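Local structure of methyltransferase (Thermus thermophilus, 1WS6) at residues Ala126-Leu131 against Leu151-Gly156. The protein is a putative methyltransferase that probably transfers a methyl group from S-adenosylmethionine to an acceptor substrate. Residues are numbered along the deposited sequence; the frame is centred on the assembly and turned at random.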
loop_
_atom_site.group_PDB
_atom_site.type_symbol
_atom_site.label_atom_id
_atom_site.label_comp_id
_atom_site.label_asym_id
_atom_site.label_seq_id
_atom_site.Cartn_x
_atom_site.Cartn_y
_atom_site.Cartn_z
ATOM N N ALA A 126 -13.121 3.999 -9.668
ATOM C CA ALA A 126 -14.006 2.867 -9.500
ATOM C C ALA A 126 -13.257 1.950 -8.527
ATOM O O ALA A 126 -13.855 1.374 -7.619
ATOM C CB ALA A 126 -14.229 2.164 -10.833
ATOM N N LEU A 127 -11.943 1.835 -8.714
ATOM C CA LEU A 127 -11.130 0.993 -7.834
ATOM C C LEU A 127 -11.155 1.502 -6.398
ATOM O O LEU A 127 -11.377 0.724 -5.470
ATOM C CB LEU A 127 -9.679 0.890 -8.338
ATOM C CG LEU A 127 -9.483 -0.014 -9.564
ATOM C CD1 LEU A 127 -8.026 -0.072 -9.921
ATOM C CD2 LEU A 127 -9.999 -1.418 -9.268
ATOM N N PHE A 128 -10.951 2.802 -6.214
ATOM C CA PHE A 128 -10.972 3.385 -4.871
ATOM C C PHE A 128 -12.356 3.183 -4.278
ATOM O O PHE A 128 -12.493 2.871 -3.096
ATOM C CB PHE A 128 -10.655 4.885 -4.922
ATOM C CG PHE A 128 -9.253 5.200 -5.369
ATOM C CD1 PHE A 128 -8.972 6.394 -6.025
ATOM C CD2 PHE A 128 -8.213 4.320 -5.122
ATOM C CE1 PHE A 128 -7.679 6.703 -6.423
ATOM C CE2 PHE A 128 -6.916 4.622 -5.515
ATOM C CZ PHE A 128 -6.649 5.813 -6.166
ATOM N N GLY A 129 -13.379 3.358 -5.113
ATOM C CA GLY A 129 -14.750 3.186 -4.670
ATOM C C GLY A 129 -14.973 1.801 -4.102
ATOM O O GLY A 129 -15.621 1.641 -3.071
ATOM N N GLU A 130 -14.426 0.794 -4.772
ATOM C CA GLU A 130 -14.555 -0.589 -4.324
ATOM C C GLU A 130 -13.847 -0.807 -2.988
ATOM O O GLU A 130 -14.373 -1.479 -2.100
ATOM C CB GLU A 130 -13.973 -1.535 -5.378
ATOM C CG GLU A 130 -14.799 -1.604 -6.654
ATOM C CD GLU A 130 -16.107 -2.373 -6.474
ATOM O OE1 GLU A 130 -16.969 -2.286 -7.378
ATOM O OE2 GLU A 130 -16.277 -3.071 -5.443
ATOM N N LEU A 131 -12.652 -0.243 -2.847
ATOM C CA LEU A 131 -11.895 -0.388 -1.607
ATOM C C LEU A 131 -12.693 0.255 -0.476
ATOM O O LEU A 131 -12.913 -0.353 0.571
ATOM C CB LEU A 131 -10.545 0.315 -1.727
ATOM C CG LEU A 131 -9.370 -0.165 -0.868
ATOM C CD1 LEU A 131 -8.404 0.993 -0.696
ATOM C CD2 LEU A 131 -9.837 -0.666 0.487
ATOM N N LEU A 151 -6.291 13.831 -10.968
ATOM C CA LEU A 151 -7.470 13.053 -10.615
ATOM C C LEU A 151 -7.927 13.634 -9.280
ATOM O O LEU A 151 -7.108 13.809 -8.382
ATOM C CB LEU A 151 -7.080 11.582 -10.455
ATOM C CG LEU A 151 -8.174 10.509 -10.419
ATOM C CD1 LEU A 151 -8.400 10.044 -9.003
ATOM C CD2 LEU A 151 -9.455 11.052 -11.051
ATOM N N TYR A 152 -9.212 13.955 -9.144
ATOM C CA TYR A 152 -9.702 14.528 -7.893
ATOM C C TYR A 152 -10.839 13.768 -7.214
ATOM O O TYR A 152 -11.830 13.410 -7.851
ATOM C CB TYR A 152 -10.170 15.970 -8.098
ATOM C CG TYR A 152 -10.666 16.598 -6.808
ATOM C CD1 TYR A 152 -9.782 16.915 -5.787
ATOM C CD2 TYR A 152 -12.021 16.794 -6.579
ATOM C CE1 TYR A 152 -10.228 17.398 -4.579
ATOM C CE2 TYR A 152 -12.481 17.283 -5.361
ATOM C CZ TYR A 152 -11.577 17.575 -4.369
ATOM O OH TYR A 152 -12.019 18.007 -3.144
ATOM N N LEU A 153 -10.697 13.549 -5.909
ATOM C CA LEU A 153 -11.715 12.866 -5.116
ATOM C C LEU A 153 -12.082 13.769 -3.943
ATOM O O LEU A 153 -11.207 14.340 -3.295
ATOM C CB LEU A 153 -11.189 11.543 -4.553
ATOM C CG LEU A 153 -10.799 10.388 -5.473
ATOM C CD1 LEU A 153 -9.583 10.756 -6.287
ATOM C CD2 LEU A 153 -10.489 9.172 -4.624
ATOM N N PRO A 154 -13.385 13.908 -3.657
ATOM C CA PRO A 154 -13.861 14.746 -2.551
ATOM C C PRO A 154 -13.946 13.947 -1.248
ATOM O O PRO A 154 -14.412 14.449 -0.227
ATOM C CB PRO A 154 -15.234 15.173 -3.033
ATOM C CG PRO A 154 -15.725 13.910 -3.687
ATOM C CD PRO A 154 -14.514 13.447 -4.486
ATOM N N LEU A 155 -13.489 12.701 -1.293
ATOM C CA LEU A 155 -13.551 11.816 -0.137
ATOM C C LEU A 155 -12.754 12.279 1.078
ATOM O O LEU A 155 -13.126 11.978 2.218
ATOM C CB LEU A 155 -13.101 10.408 -0.530
ATOM C CG LEU A 155 -14.017 9.617 -1.467
ATOM C CD1 LEU A 155 -15.398 9.501 -0.853
ATOM C CD2 LEU A 155 -14.102 10.302 -2.815
ATOM N N GLY A 156 -11.667 13.008 0.848
ATOM C CA GLY A 156 -10.871 13.456 1.970
ATOM C C GLY A 156 -9.826 14.478 1.601
ATOM O O GLY A 156 -9.824 15.010 0.492
#
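Phe128 reaches out from helix 126-134 to meet Leu153 and Leu151 in the loop that joins strands 141-148 and 157-161. The chain has the Rossmann-like methyltransferase fold, a seven-stranded sheet of order 3-2-1-4-5-7-6, and here a helix packed beside the sheet is tied to that loop. The contact is wholly apolar, with no hydrogen bond from one segment to the other. Phenylalanine suits its buried place because its long aromatic side chain and the leucine reaching in from the loop together span the 9.5 Å between the CA atoms of Phe128 and Leu153. The CB of Phe128 points toward the loop, chi1 of -66° sets CG anti to the carbonyl carbon, beside the backbone N, and the side chain crosses that of Leu153 at about a right angle. Leucine answers with branched methyls: Leu153 offers CD2 obliquely to the ring, whereas Leu151 brings CD1 up to the ring edge. Leu145 of strand 141-148 touches both Phe128 and Leu153, and Met116 and Pro118 also pack on Phe128, so the ring sits between sheet and loop. Phe128 CE1 lies 4.3 Å from Leu151 CD1, while Phe128 CD1 approaches Leu153 CD2 to 3.5 Å.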